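Local coordinates for 3-hydroxy-3-methylglutaryl-CoA lyase (Acinetobacter baumannii, PDB 6NDS), which is a TIM-barrel protein of the HMGL-like family that binds a zinc ion and coenzyme A, at residues V17-S22 / A235-A240; S58-K63 / V87-N92; I182-T187 / L212-H217. All blocks are in the same frame, centred on the assembly; numbering follows the deposited sequence. Where two conformers were deposited one is given.

Contact 1: residues V17-S22 / A235-A240; sequences VVQEVS and ARRFDA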
loop_
_atom_site.group_PDB
_atom_site.type_symbol
_atom_site.label_atom_id
_atom_site.label_comp_id
_atom_site.label_asym_id
_atom_site.label_seq_id
_atom_site.Cartn_x
_atom_site.Cartn_y
_atom_site.Cartn_z
ATOM N N VAL A 17 -14.162 -8.064 9.827
ATOM C CA VAL A 17 -14.762 -7.172 10.814
ATOM C C VAL A 17 -13.872 -5.940 10.926
ATOM O O VAL A 17 -12.815 -5.987 11.558
ATOM C CB VAL A 17 -14.906 -7.870 12.167
ATOM C CG1 VAL A 17 -15.523 -6.931 13.185
ATOM C CG2 VAL A 17 -15.741 -9.151 12.024
ATOM N N VAL A 18 -14.314 -4.827 10.338
ATOM C CA VAL A 18 -13.534 -3.590 10.318
ATOM C C VAL A 18 -13.818 -2.802 11.592
ATOM O O VAL A 18 -14.979 -2.538 11.914
ATOM C CB VAL A 18 -13.874 -2.759 9.070
ATOM C CG1 VAL A 18 -13.073 -1.457 9.073
ATOM C CG2 VAL A 18 -13.596 -3.562 7.800
ATOM N N GLN A 19 -12.763 -2.430 12.325
ATOM C CA GLN A 19 -12.884 -1.723 13.600
ATOM C C GLN A 19 -12.185 -0.374 13.480
ATOM O O GLN A 19 -11.055 -0.297 12.990
ATOM C CB GLN A 19 -12.298 -2.576 14.738
ATOM C CG GLN A 19 -12.890 -4.009 14.738
ATOM C CD GLN A 19 -12.289 -4.964 15.752
ATOM O OE1 GLN A 19 -12.979 -5.859 16.237
ATOM N NE2 GLN A 19 -10.996 -4.813 16.046
ATOM N N GLU A 20 -12.873 0.695 13.885
ATOM C CA GLU A 20 -12.435 2.053 13.571
ATOM C C GLU A 20 -11.680 2.651 14.751
ATOM O O GLU A 20 -12.165 2.605 15.890
ATOM C CB GLU A 20 -13.643 2.924 13.205
ATOM C CG GLU A 20 -13.304 4.410 12.952
ATOM C CD GLU A 20 -12.337 4.625 11.792
ATOM O OE1 GLU A 20 -12.432 3.908 10.762
ATOM O OE2 GLU A 20 -11.462 5.515 11.913
ATOM N N VAL A 21 -10.481 3.193 14.486
ATOM C CA VAL A 21 -9.669 3.763 15.570
ATOM C C VAL A 21 -9.235 5.203 15.306
ATOM O O VAL A 21 -8.400 5.742 16.046
ATOM C CB VAL A 21 -8.432 2.886 15.865
ATOM C CG1 VAL A 21 -8.849 1.438 16.215
ATOM C CG2 VAL A 21 -7.431 2.906 14.694
ATOM N N SER A 22 -9.778 5.866 14.282
ATOM C CA SER A 22 -9.322 7.235 14.043
ATOM C C SER A 22 -9.556 8.197 15.213
ATOM O O SER A 22 -8.721 9.103 15.372
ATOM C CB SER A 22 -9.936 7.839 12.767
ATOM O OG SER A 22 -11.325 7.964 12.876
ATOM N N ALA A 235 -7.489 -14.876 10.267
ATOM C CA ALA A 235 -7.820 -13.703 11.063
ATOM C C ALA A 235 -8.946 -12.915 10.403
ATOM O O ALA A 235 -9.066 -12.875 9.172
ATOM C CB ALA A 235 -6.597 -12.806 11.233
ATOM N N ARG A 236 -9.787 -12.295 11.235
ATOM C CA ARG A 236 -10.973 -11.610 10.726
ATOM C C ARG A 236 -11.207 -10.211 11.279
ATOM O O ARG A 236 -11.925 -9.439 10.632
ATOM C CB ARG A 236 -12.232 -12.459 10.992
ATOM C CG ARG A 236 -12.225 -13.809 10.271
ATOM C CD ARG A 236 -12.371 -13.601 8.765
ATOM N NE ARG A 236 -12.480 -14.846 8.003
ATOM C CZ ARG A 236 -11.448 -15.483 7.444
ATOM N NH1 ARG A 236 -10.213 -15.010 7.592
ATOM N NH2 ARG A 236 -11.643 -16.595 6.737
ATOM N N ARG A 237 -10.629 -9.835 12.420
ATOM C CA ARG A 237 -10.873 -8.522 13.019
ATOM C C ARG A 237 -9.665 -7.621 12.797
ATOM O O ARG A 237 -8.542 -8.000 13.146
ATOM C CB ARG A 237 -11.154 -8.653 14.518
ATOM C CG ARG A 237 -12.423 -9.477 14.864
ATOM C CD ARG A 237 -12.603 -9.744 16.370
ATOM N NE ARG A 237 -12.575 -8.502 17.134
ATOM C CZ ARG A 237 -12.560 -8.415 18.455
ATOM N NH1 ARG A 237 -12.621 -9.505 19.213
ATOM N NH2 ARG A 237 -12.497 -7.217 19.028
ATOM N N PHE A 238 -9.894 -6.427 12.226
ATOM C CA PHE A 238 -8.791 -5.539 11.854
ATOM C C PHE A 238 -9.119 -4.103 12.223
ATOM O O PHE A 238 -10.204 -3.616 11.897
ATOM C CB PHE A 238 -8.481 -5.623 10.347
ATOM C CG PHE A 238 -8.001 -6.974 9.910
ATOM C CD1 PHE A 238 -6.646 -7.257 9.879
ATOM C CD2 PHE A 238 -8.908 -7.968 9.558
ATOM C CE1 PHE A 238 -6.190 -8.511 9.484
ATOM C CE2 PHE A 238 -8.474 -9.221 9.154
ATOM C CZ PHE A 238 -7.113 -9.502 9.110
ATOM N N ASP A 239 -8.170 -3.436 12.884
ATOM C CA ASP A 239 -8.273 -2.007 13.170
ATOM C C ASP A 239 -7.822 -1.174 11.965
ATOM O O ASP A 239 -6.863 -1.518 11.271
ATOM C CB ASP A 239 -7.401 -1.624 14.368
ATOM C CG ASP A 239 -7.930 -2.143 15.706
ATOM O OD1 ASP A 239 -9.116 -2.546 15.799
ATOM O OD2 ASP A 239 -7.151 -2.118 16.688
ATOM N N ALA A 240 -8.484 -0.037 11.758
ATOM C CA ALA A 240 -8.111 0.883 10.684
ATOM C C ALA A 240 -8.563 2.276 11.093
ATOM O O ALA A 240 -9.432 2.427 11.948
ATOM C CB ALA A 240 -8.742 0.471 9.342
#

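Contact 2: residues S58-K63 / V87-N92; sequences SFVSPK and VGLIPN. With COA (coenzyme A), chain B.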
loop_
_atom_site.group_PDB
_atom_site.type_symbol
_atom_site.label_atom_id
_atom_site.label_comp_id
_atom_site.label_asym_id
_atom_site.label_seq_id
_atom_site.Cartn_x
_atom_site.Cartn_y
_atom_site.Cartn_z
ATOM N N SER A 58 -8.959 7.766 24.678
ATOM C CA SER A 58 -8.021 7.186 25.629
ATOM C C SER A 58 -8.217 7.827 26.987
ATOM O O SER A 58 -8.664 8.974 27.093
ATOM C CB SER A 58 -6.555 7.420 25.221
ATOM O OG SER A 58 -6.255 6.779 24.012
ATOM N N PHE A 59 -7.830 7.099 28.026
ATOM C CA PHE A 59 -7.825 7.626 29.386
ATOM C C PHE A 59 -6.396 7.561 29.903
ATOM O O PHE A 59 -6.045 6.713 30.722
ATOM C CB PHE A 59 -8.836 6.866 30.251
ATOM C CG PHE A 59 -10.247 7.065 29.768
ATOM C CD1 PHE A 59 -10.992 8.144 30.220
ATOM C CD2 PHE A 59 -10.792 6.229 28.809
ATOM C CE1 PHE A 59 -12.274 8.364 29.749
ATOM C CE2 PHE A 59 -12.075 6.450 28.320
ATOM C CZ PHE A 59 -12.818 7.520 28.806
ATOM N N VAL A 60 -5.570 8.476 29.389
ATOM C CA VAL A 60 -4.134 8.500 29.637
ATOM C C VAL A 60 -3.757 9.877 30.169
ATOM O O VAL A 60 -4.564 10.806 30.192
ATOM C CB VAL A 60 -3.322 8.165 28.363
ATOM C CG1 VAL A 60 -3.674 6.770 27.852
ATOM C CG2 VAL A 60 -3.584 9.209 27.270
ATOM N N SER A 61 -2.509 9.988 30.613
ATOM C CA SER A 61 -2.018 11.242 31.162
ATOM C C SER A 61 -2.205 12.366 30.151
ATOM O O SER A 61 -1.835 12.208 28.982
ATOM C CB SER A 61 -0.537 11.124 31.522
ATOM O OG SER A 61 -0.002 12.403 31.825
ATOM N N PRO A 62 -2.768 13.507 30.549
ATOM C CA PRO A 62 -2.816 14.646 29.625
ATOM C C PRO A 62 -1.442 15.218 29.329
ATOM O O PRO A 62 -1.289 15.920 28.322
ATOM C CB PRO A 62 -3.703 15.659 30.364
ATOM C CG PRO A 62 -3.472 15.345 31.809
ATOM C CD PRO A 62 -3.312 13.845 31.876
ATOM N N LYS A 63 -0.437 14.941 30.173
ATOM C CA LYS A 63 0.923 15.361 29.849
ATOM C C LYS A 63 1.508 14.505 28.734
ATOM O O LYS A 63 2.300 14.996 27.923
ATOM C CB LYS A 63 1.813 15.291 31.088
ATOM C CG LYS A 63 1.432 16.272 32.184
ATOM C CD LYS A 63 2.389 16.147 33.365
ATOM C CE LYS A 63 2.051 17.130 34.466
ATOM N NZ LYS A 63 3.052 17.067 35.575
ATOM N N VAL A 87 -14.910 1.688 22.610
ATOM C CA VAL A 87 -13.721 1.200 23.300
ATOM C C VAL A 87 -12.903 2.391 23.775
ATOM O O VAL A 87 -12.740 3.367 23.042
ATOM C CB VAL A 87 -12.872 0.321 22.360
ATOM C CG1 VAL A 87 -11.630 -0.205 23.083
ATOM C CG2 VAL A 87 -13.713 -0.826 21.749
ATOM N N GLY A 88 -12.368 2.303 24.994
ATOM C CA GLY A 88 -11.392 3.276 25.458
ATOM C C GLY A 88 -10.039 2.632 25.738
ATOM O O GLY A 88 -9.980 1.557 26.345
ATOM N N LEU A 89 -8.954 3.276 25.304
ATOM C CA LEU A 89 -7.599 2.783 25.557
ATOM C C LEU A 89 -7.160 3.152 26.969
ATOM O O LEU A 89 -7.298 4.306 27.392
ATOM C CB LEU A 89 -6.615 3.365 24.535
ATOM C CG LEU A 89 -5.147 2.927 24.688
ATOM C CD1 LEU A 89 -4.484 2.855 23.331
ATOM C CD2 LEU A 89 -4.349 3.876 25.580
ATOM N N ILE A 90 -6.564 2.178 27.658
ATOM C CA ILE A 90 -6.267 2.248 29.088
ATOM C C ILE A 90 -4.820 1.839 29.338
ATOM O O ILE A 90 -4.386 0.793 28.829
ATOM C CB ILE A 90 -7.225 1.342 29.877
ATOM C CG1 ILE A 90 -8.678 1.729 29.597
ATOM C CG2 ILE A 90 -6.917 1.404 31.359
ATOM C CD1 ILE A 90 -8.975 3.176 29.896
ATOM N N PRO A 91 -4.028 2.605 30.109
ATOM C CA PRO A 91 -2.670 2.141 30.413
ATOM C C PRO A 91 -2.494 1.592 31.822
ATOM O O PRO A 91 -1.498 0.905 32.083
ATOM C CB PRO A 91 -1.848 3.420 30.242
ATOM C CG PRO A 91 -2.784 4.479 30.823
ATOM C CD PRO A 91 -4.218 4.010 30.516
ATOM N N ASN A 92 -3.406 1.916 32.742
ATOM C CA ASN A 92 -3.227 1.613 34.160
ATOM C C ASN A 92 -4.571 1.720 34.882
ATOM O O ASN A 92 -5.608 2.003 34.276
ATOM C CB ASN A 92 -2.178 2.536 34.802
ATOM C CG ASN A 92 -2.560 4.019 34.731
ATOM O OD1 ASN A 92 -3.682 4.380 34.369
ATOM N ND2 ASN A 92 -1.612 4.880 35.076
HETATM N N1A COA B . -5.012 9.276 33.194
HETATM C C2A COA B . -4.826 10.505 33.696
HETATM N N3A COA B . -3.976 10.913 34.638
HETATM C C4A COA B . -3.238 9.884 35.084
HETATM C C5A COA B . -3.303 8.573 34.665
HETATM C C6A COA B . -4.243 8.261 33.664
HETATM N N6A COA B . -4.418 7.038 33.176
HETATM N N7A COA B . -2.384 7.798 35.362
HETATM C C8A COA B . -1.788 8.642 36.175
HETATM N N9A COA B . -2.266 9.924 36.050
HETATM C C1B COA B . -1.860 11.110 36.809
HETATM C C2B COA B . -1.997 10.965 38.323
HETATM O O2B COA B . -3.306 11.135 38.820
HETATM C C3B COA B . -1.005 12.033 38.777
HETATM O O3B COA B . -1.521 13.335 38.519
HETATM P P3B COA B . -0.743 14.439 39.413
HETATM O O7A COA B . 0.530 14.823 38.680
HETATM O O8A COA B . -0.453 13.765 40.741
HETATM O O9A COA B . -1.696 15.609 39.565
HETATM C C4B COA B . 0.147 11.681 37.853
HETATM O O4B COA B . -0.495 11.384 36.581
HETATM C C5B COA B . 0.867 10.441 38.316
HETATM O O5B COA B . 1.967 10.171 37.434
HETATM P P1A COA B . 2.547 8.682 37.445
HETATM O O1A COA B . 1.542 7.743 38.024
HETATM O O2A COA B . 3.947 8.689 37.966
HETATM O O3A COA B . 2.569 8.441 35.864
HETATM P P2A COA B . 3.501 9.027 34.708
HETATM O O4A COA B . 4.833 8.357 34.790
HETATM O O5A COA B . 3.442 10.519 34.700
HETATM O O6A COA B . 2.691 8.505 33.424
HETATM C CBP COA B . 1.256 6.967 32.295
HETATM C CCP COA B . 2.405 7.091 33.289
HETATM C CDP COA B . 1.011 5.494 31.950
HETATM C CEP COA B . -0.014 7.551 32.924
HETATM C CAP COA B . 1.643 7.756 31.042
HETATM O OAP COA B . 2.931 7.337 30.612
HETATM C C9P COA B . 0.664 7.586 29.892
HETATM O O9P COA B . -0.450 8.097 29.940
HETATM N N8P COA B . 1.088 6.879 28.856
HETATM C C7P COA B . 0.232 6.521 27.734
HETATM C C6P COA B . 0.643 7.243 26.476
HETATM C C5P COA B . -0.134 6.762 25.270
HETATM O O5P COA B . -1.361 6.689 25.301
HETATM N N4P COA B . 0.583 6.437 24.187
HETATM C C3P COA B . 0.004 6.124 22.888
HETATM C C2P COA B . -0.936 4.945 22.946
HETATM S S1P COA B . -0.158 3.493 23.698
#

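Contact 3: residues I182-T187 / L212-H217; sequences ITLADT and LTLHFH. With ZN (zinc ion), chain H.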
loop_
_atom_site.group_PDB
_atom_site.type_symbol
_atom_site.label_atom_id
_atom_site.label_comp_id
_atom_site.label_asym_id
_atom_site.label_seq_id
_atom_site.Cartn_x
_atom_site.Cartn_y
_atom_site.Cartn_z
ATOM N N ILE A 182 -7.701 -10.292 22.227
ATOM C CA ILE A 182 -6.300 -9.902 22.111
ATOM C C ILE A 182 -6.110 -9.098 20.834
ATOM O O ILE A 182 -6.620 -9.477 19.774
ATOM C CB ILE A 182 -5.379 -11.151 22.091
ATOM C CG1 ILE A 182 -5.547 -11.988 23.363
ATOM C CG2 ILE A 182 -3.930 -10.752 21.863
ATOM C CD1 ILE A 182 -5.192 -11.250 24.633
ATOM N N THR A 183 -5.362 -8.002 20.922
ATOM C CA THR A 183 -4.903 -7.278 19.740
ATOM C C THR A 183 -3.396 -7.421 19.607
ATOM O O THR A 183 -2.658 -7.173 20.566
ATOM C CB THR A 183 -5.264 -5.796 19.817
ATOM O OG1 THR A 183 -6.694 -5.653 19.827
ATOM C CG2 THR A 183 -4.668 -4.998 18.621
ATOM N N LEU A 184 -2.940 -7.798 18.415
ATOM C CA LEU A 184 -1.522 -7.735 18.077
ATOM C C LEU A 184 -1.305 -6.506 17.213
ATOM O O LEU A 184 -1.885 -6.399 16.123
ATOM C CB LEU A 184 -1.062 -8.991 17.338
ATOM C CG LEU A 184 -1.348 -10.291 18.065
ATOM C CD1 LEU A 184 -0.890 -11.470 17.196
ATOM C CD2 LEU A 184 -0.656 -10.307 19.432
ATOM N N ALA A 185 -0.456 -5.594 17.678
ATOM C CA ALA A 185 -0.276 -4.313 17.006
ATOM C C ALA A 185 1.123 -4.197 16.412
ATOM O O ALA A 185 2.119 -4.447 17.101
ATOM C CB ALA A 185 -0.548 -3.161 17.979
ATOM N N ASP A 186 1.183 -3.768 15.142
ATOM C CA ASP A 186 2.430 -3.423 14.443
ATOM C C ASP A 186 2.614 -1.907 14.513
ATOM O O ASP A 186 2.328 -1.159 13.572
ATOM C CB ASP A 186 2.372 -3.911 13.001
ATOM C CG ASP A 186 3.653 -3.660 12.256
ATOM O OD1 ASP A 186 4.672 -3.395 12.919
ATOM O OD2 ASP A 186 3.644 -3.723 11.009
ATOM N N THR A 187 3.153 -1.466 15.650
ATOM C CA THR A 187 3.133 -0.057 16.039
ATOM C C THR A 187 3.852 0.852 15.046
ATOM O O THR A 187 3.391 1.970 14.778
ATOM C CB THR A 187 3.757 0.069 17.423
ATOM O OG1 THR A 187 3.104 -0.855 18.296
ATOM C CG2 THR A 187 3.606 1.495 17.965
ATOM N N LEU A 212 -9.317 -12.430 18.128
ATOM C CA LEU A 212 -8.056 -11.811 17.721
ATOM C C LEU A 212 -8.292 -10.586 16.848
ATOM O O LEU A 212 -8.961 -10.686 15.814
ATOM C CB LEU A 212 -7.198 -12.806 16.942
ATOM C CG LEU A 212 -5.907 -12.280 16.314
ATOM C CD1 LEU A 212 -4.961 -11.847 17.412
ATOM C CD2 LEU A 212 -5.249 -13.363 15.435
ATOM N N THR A 213 -7.692 -9.452 17.229
ATOM C CA THR A 213 -7.607 -8.267 16.379
ATOM C C THR A 213 -6.171 -8.068 15.903
ATOM O O THR A 213 -5.221 -8.217 16.680
ATOM C CB THR A 213 -8.059 -6.992 17.123
ATOM O OG1 THR A 213 -9.437 -7.110 17.513
ATOM C CG2 THR A 213 -7.913 -5.742 16.220
ATOM N N LEU A 214 -6.010 -7.719 14.626
ATOM C CA LEU A 214 -4.732 -7.273 14.090
ATOM C C LEU A 214 -4.799 -5.770 13.853
ATOM O O LEU A 214 -5.768 -5.271 13.266
ATOM C CB LEU A 214 -4.387 -7.978 12.773
ATOM C CG LEU A 214 -3.725 -9.358 12.811
ATOM C CD1 LEU A 214 -2.466 -9.336 13.668
ATOM C CD2 LEU A 214 -4.694 -10.415 13.284
ATOM N N HIS A 215 -3.757 -5.060 14.282
ATOM C CA HIS A 215 -3.694 -3.595 14.228
ATOM C C HIS A 215 -2.410 -3.207 13.487
ATOM O O HIS A 215 -1.338 -3.122 14.088
ATOM C CB HIS A 215 -3.744 -3.081 15.661
ATOM C CG HIS A 215 -3.605 -1.594 15.817
ATOM N ND1 HIS A 215 -4.637 -0.804 16.279
ATOM C CD2 HIS A 215 -2.535 -0.771 15.671
ATOM C CE1 HIS A 215 -4.222 0.449 16.369
ATOM N NE2 HIS A 215 -2.952 0.499 16.002
ATOM N N PHE A 216 -2.503 -2.993 12.174
ATOM C CA PHE A 216 -1.328 -2.701 11.353
ATOM C C PHE A 216 -1.195 -1.209 11.059
ATOM O O PHE A 216 -2.174 -0.522 10.760
ATOM C CB PHE A 216 -1.386 -3.468 10.021
ATOM C CG PHE A 216 -1.276 -4.957 10.160
ATOM C CD1 PHE A 216 -0.091 -5.545 10.590
ATOM C CD2 PHE A 216 -2.330 -5.782 9.796
ATOM C CE1 PHE A 216 0.020 -6.938 10.698
ATOM C CE2 PHE A 216 -2.218 -7.175 9.885
ATOM C CZ PHE A 216 -1.042 -7.751 10.343
ATOM N N HIS A 217 0.025 -0.703 11.148
ATOM C CA HIS A 217 0.331 0.606 10.592
ATOM C C HIS A 217 1.011 0.417 9.232
ATOM O O HIS A 217 1.550 -0.654 8.926
ATOM C CB HIS A 217 1.194 1.420 11.570
ATOM C CG HIS A 217 0.444 1.915 12.780
ATOM N ND1 HIS A 217 0.029 3.227 12.913
ATOM C CD2 HIS A 217 0.036 1.283 13.906
ATOM C CE1 HIS A 217 -0.599 3.378 14.064
ATOM N NE2 HIS A 217 -0.622 2.209 14.682
HETATM ZN ZN ZN H . -1.612 2.094 16.643
HETATM O O HOH W 1 2.199 -3.182 8.704
HETATM O O HOH W 2 -0.401 3.824 17.315
#

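Contact 1: residues V17-S22 / A235-A240
Gln19 lies between Arg237 and Asp239, and its amide is held at both ends. Gln19 OE1 accepts from Arg237 NE at 2.8 Å and from Arg237 NH2 at 3.1 Å, so one oxygen takes both N-H groups on that flank of the guanidinium. They reach the oxygen from opposite faces of the amide plane, which is turned 73° from the guanidinium plane. At the other end Gln19 NE2 donates to Asp239 OD1 at 3.0 Å, on the syn side but 30° out of the carboxylate plane. NE2 also bonds Thr213 OG1. These bonds fix the rotation of the amide. Val21 CG1 packs on Asp239 CG at 3.7 Å.

The backbones run parallel, with Phe238 N bonded to Val17 O at 3.0 Å and Ala240 N to Gln19 O at 2.9 Å. This pairing joins the first and last strands, 17-20 and 237-240, and so closes the TIM barrel. Asp239 OD2 accepts from ND1 of the zinc ligand His215, which makes Asp239 a second-shell residue. Val18, Phe238 and Ala240 face the surrounding helices instead, 223-232 and 260-270.

At the start of the pairing the side chains pack more loosely, and Val17 and Arg236 are partly exposed. The backbone stays bonded there, Val17 N to Arg236 O at 2.7 Å, while Val17 CB only rests near Arg237 CG, at 4.0 Å. The Arg236 chain leads away from 17-22 and is held by Ser13 O and Tyr231.

Contact 2: residues S58-K63 / V87-N92
The coenzyme A pocket is lined here by Phe59, Val60, Ser61, Pro91 and Asn92, and Phe59 and Val60 also pack against Pro91. The Pro91 ring brings its CD to 3.3 Å from Phe59 O, and Pro91 CG lies 3.9 Å from Val60 CG1. Val60 CG1 also meets Leu89 CD2 at 3.7 Å, the two side chains meeting at a slant. Ser58 OG rests against CB and CD2 of Leu89. The Phe59 ring presents its edge to Gly88 CA. Arg98 and Ala99 of helix 93-101 also touch this ring.

One backbone bond ties the segments, Phe59 N to Leu89 O at 2.9 Å, and it is nearly straight. It lies where strands 53-58 and 85-90 finish. These are consecutive parallel strands of the TIM barrel, and helix 71-77 lies between them in the chain. The pocket is thus built at the C-terminal ends of the strands, where TIM barrels carry their binding sites.

The adenine amino group is shared by both segments: COA N6A donates to Phe59 O at 3.0 Å and to Asn92 OD1 at 3.0 Å. Asn92 ND2 in turn donates to COA N7A at 3.0 Å, so the amide pairs with the Hoogsteen edge of the base. Asn92 OD1 also accepts from Gly95 N and caps helix 93-101, and this second bond helps fix the amide that reads the adenine. Farther along the ligand, Ser61 N donates to the pantetheine carbonyl COA O9P at 2.9 Å, and the CG1 methyl of Val60 lies against COA O5P.

Contact 3: residues I182-T187 / L212-H217
Strands 182-186 and 212-216 are the two parallel strands of a beta-alpha-beta unit, and the second leads into the zinc site. Thr213 N bonds Ile182 O at 2.8 Å, and Asp186 N bonds His215 O at 2.8 Å. Thr183 and Thr213 run alongside each other on the same face of the sheet, with Thr183 OG1 3.3 Å from Thr213 CB. The Thr183 hydroxyl is bonded to Asn147 ND2. Thr183 CG2 packs on His215 CB at 3.6 Å.

His215 NE2 and His217 NE2 each bind the zinc ion at 2.2 Å. Asp25 and a water are further ligands. CG of His215 is anti to the backbone N (chi1 176°), which sends the ring to the metal beside Ala185 CB. Thr187 O sits over one face of the His217 ring, and Asp186 O lies at its edge. His217 ND1 is bonded to Ser255 O, so this ring is fixed at both nitrogens. A water bridges Asp186 OD2 and His217 O. The Asp186 carboxylate also accepts from Met190 N and Ala191 N.

On the other side of the strands, Leu184 CB meets Leu214 CD1 at 3.9 Å. These leucines lie under helix 193-203, Leu184 also touches helix 164-176, and strand 237-240 runs beside 212-216.

How the contacts relate
All three contacts are buried. Contacts 1 and 3 pair neighbouring parallel strands of the barrel, while contact 2 joins the loop after strand 53-58 to the end of strand 85-90. Contacts 1 and 3 are the more central. Their centres are about 9 Å apart, and strands 237-240 and 212-216 lie side by side, so they form one continuous patch of sheet. Contact 2 lies farther out, with its centre about 20 Å from that of contact 1 and 18 Å from that of contact 3. The chemistry follows the place. Contact 1 has a polar network inside the barrel, contact 3 adds metal ligands, and contact 2 turns its backbone and an asparagine to coenzyme A.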